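Local coordinates for protein N-acetyl-beta-D glucosaminidase (PDB 4ZM6) that probably hydrolyses N-acetyl-beta-D-glucosaminides as a family 3 glycosidase and, in a fused GCN5-related region that binds acetyl-CoA, acetylates glucosamine, at residues E366-V371 and T498-P503. Sequence-based numbering, arbitrary orientation.
Sequences ELYDRV and TYEYTP
Glu-500 lies at the edge of the Tyr-368 ring, near its plane, with the carboxylate turned 77° from the ring, while Thr-502 OG1 approaches the ring obliquely. Tyrosine suits its place because the ring spans the gap and ends in a donor: OH gives Glu-500 OE1 a hydrogen bond (2.5 Å) from above the carboxylate plane. Threonine, at the N-cap of helix 503-513, has a hydroxyl on a short side chain, and Thr-502 OG1 donates to the anti lone pair of Glu-500 OE1 (2.6 Å). OE2 accepts from Gly-98 N, so three donors hold this buried carboxylate, probably favouring its charged form. Glu-500 CG sits between its backbone N and carbonyl carbon (chi1 61°), and the extended chain carries the acid to the tyrosine. At the edge of the Tyr-499 ring, 3.5 Å from CE2, is Val-371 O, hydrogen-bonded to Ser-521 OG. Valine suits this buried position because its short branch CG1, anti to the backbone N, reaches Tyr-499 CD2. Tyr-499 OH is hydrogen-bonded to Thr-373 OG1. The contact joins the type I turn Tyr-368 to Val-371 to the loop between strand 494-497 and helix 503-513, probably in the alpha/beta sandwich that follows the TIM barrel, as in other family 3 enzymes.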
loop_
_atom_site.group_PDB
_atom_site.type_symbol
_atom_site.label_atom_id
_atom_site.label_comp_id
_atom_site.label_asym_id
_atom_site.label_seq_id
_atom_site.Cartn_x
_atom_site.Cartn_y
_atom_site.Cartn_z
ATOM N N GLU A 366 24.434 7.296 22.650
ATOM C CA GLU A 366 23.368 6.297 22.721
ATOM C C GLU A 366 23.013 5.721 21.355
ATOM O O GLU A 366 22.841 4.509 21.220
ATOM C CB GLU A 366 22.115 6.892 23.375
ATOM C CG GLU A 366 22.230 7.043 24.886
ATOM C CD GLU A 366 21.137 7.911 25.504
ATOM O OE1 GLU A 366 20.383 8.590 24.766
ATOM O OE2 GLU A 366 21.041 7.913 26.750
ATOM N N LEU A 367 22.906 6.582 20.348
ATOM C CA LEU A 367 22.537 6.127 19.014
ATOM C C LEU A 367 23.651 5.344 18.354
ATOM O O LEU A 367 23.412 4.244 17.854
ATOM C CB LEU A 367 22.128 7.294 18.110
ATOM C CG LEU A 367 20.799 7.984 18.439
ATOM C CD1 LEU A 367 20.448 8.977 17.335
ATOM C CD2 LEU A 367 19.672 6.976 18.639
ATOM N N TYR A 368 24.864 5.891 18.362
ATOM C CA TYR A 368 25.975 5.281 17.622
ATOM C C TYR A 368 26.312 3.864 18.080
ATOM O O TYR A 368 26.824 3.084 17.290
ATOM C CB TYR A 368 27.223 6.172 17.637
ATOM C CG TYR A 368 27.207 7.255 16.574
ATOM C CD1 TYR A 368 27.379 6.939 15.227
ATOM C CD2 TYR A 368 27.021 8.593 16.908
ATOM C CE1 TYR A 368 27.366 7.923 14.251
ATOM C CE2 TYR A 368 27.007 9.583 15.936
ATOM C CZ TYR A 368 27.180 9.242 14.611
ATOM O OH TYR A 368 27.170 10.222 13.643
ATOM N N ASP A 369 26.005 3.520 19.331
ATOM C CA ASP A 369 26.159 2.135 19.811
ATOM C C ASP A 369 25.227 1.145 19.104
ATOM O O ASP A 369 25.426 -0.074 19.186
ATOM C CB ASP A 369 25.898 2.049 21.319
ATOM C CG ASP A 369 27.006 2.665 22.149
ATOM O OD1 ASP A 369 28.053 3.051 21.589
ATOM O OD2 ASP A 369 26.832 2.757 23.380
ATOM N N ARG A 370 24.203 1.669 18.435
ATOM C CA ARG A 370 23.229 0.858 17.711
ATOM C C ARG A 370 23.423 0.934 16.185
ATOM O O ARG A 370 22.569 0.457 15.434
ATOM C CB ARG A 370 21.808 1.328 18.067
ATOM C CG ARG A 370 21.514 1.440 19.562
ATOM C CD ARG A 370 20.235 2.227 19.843
ATOM N NE ARG A 370 19.040 1.642 19.220
ATOM C CZ ARG A 370 17.883 2.282 19.028
ATOM N NH1 ARG A 370 17.736 3.556 19.386
ATOM N NH2 ARG A 370 16.866 1.645 18.451
ATOM N N VAL A 371 24.528 1.535 15.733
ATOM C CA VAL A 371 24.749 1.800 14.299
ATOM C C VAL A 371 25.597 0.750 13.560
ATOM O O VAL A 371 25.101 0.112 12.634
ATOM C CB VAL A 371 25.333 3.213 14.070
ATOM C CG1 VAL A 371 25.883 3.372 12.659
ATOM C CG2 VAL A 371 24.269 4.271 14.340
ATOM N N THR A 498 30.573 0.888 9.246
ATOM C CA THR A 498 30.227 1.977 10.153
ATOM C C THR A 498 29.356 3.027 9.486
ATOM O O THR A 498 28.872 3.937 10.158
ATOM C CB THR A 498 31.490 2.667 10.714
ATOM O OG1 THR A 498 32.044 3.561 9.739
ATOM C CG2 THR A 498 32.541 1.627 11.116
ATOM N N TYR A 499 29.186 2.922 8.166
ATOM C CA TYR A 499 28.325 3.823 7.392
ATOM C C TYR A 499 28.752 5.303 7.394
ATOM O O TYR A 499 28.079 6.133 6.777
ATOM C CB TYR A 499 26.860 3.704 7.857
ATOM C CG TYR A 499 26.338 2.283 7.925
ATOM C CD1 TYR A 499 26.004 1.589 6.765
ATOM C CD2 TYR A 499 26.175 1.635 9.145
ATOM C CE1 TYR A 499 25.526 0.289 6.818
ATOM C CE2 TYR A 499 25.700 0.334 9.208
ATOM C CZ TYR A 499 25.376 -0.334 8.040
ATOM O OH TYR A 499 24.896 -1.626 8.092
ATOM N N GLU A 500 29.845 5.637 8.082
ATOM C CA GLU A 500 30.386 7.002 8.079
ATOM C C GLU A 500 31.689 7.046 8.867
ATOM O O GLU A 500 31.901 6.231 9.767
ATOM C CB GLU A 500 29.392 8.015 8.661
ATOM C CG GLU A 500 29.007 7.769 10.110
ATOM C CD GLU A 500 27.914 8.712 10.574
ATOM O OE1 GLU A 500 28.207 9.604 11.402
ATOM O OE2 GLU A 500 26.766 8.568 10.095
ATOM N N TYR A 501 32.546 8.008 8.531
ATOM C CA TYR A 501 33.876 8.097 9.137
ATOM C C TYR A 501 33.971 9.154 10.233
ATOM O O TYR A 501 35.062 9.637 10.546
ATOM C CB TYR A 501 34.959 8.327 8.069
ATOM C CG TYR A 501 34.692 9.464 7.106
ATOM C CD1 TYR A 501 34.427 10.753 7.558
ATOM C CD2 TYR A 501 34.724 9.252 5.737
ATOM C CE1 TYR A 501 34.189 11.790 6.671
ATOM C CE2 TYR A 501 34.490 10.280 4.845
ATOM C CZ TYR A 501 34.224 11.547 5.317
ATOM O OH TYR A 501 33.987 12.571 4.435
ATOM N N THR A 502 32.829 9.495 10.825
ATOM C CA THR A 502 32.789 10.426 11.947
ATOM C C THR A 502 33.459 9.807 13.187
ATOM O O THR A 502 33.486 8.582 13.334
ATOM C CB THR A 502 31.332 10.820 12.276
ATOM O OG1 THR A 502 30.562 9.646 12.569
ATOM C CG2 THR A 502 30.695 11.564 11.098
ATOM N N PRO A 503 34.014 10.648 14.081
ATOM C CA PRO A 503 34.641 10.118 15.309
ATOM C C PRO A 503 33.758 9.184 16.163
ATOM O O PRO A 503 34.239 8.145 16.624
ATOM C CB PRO A 503 35.025 11.380 16.094
ATOM C CG PRO A 503 35.105 12.468 15.080
ATOM C CD PRO A 503 34.189 12.106 13.946
#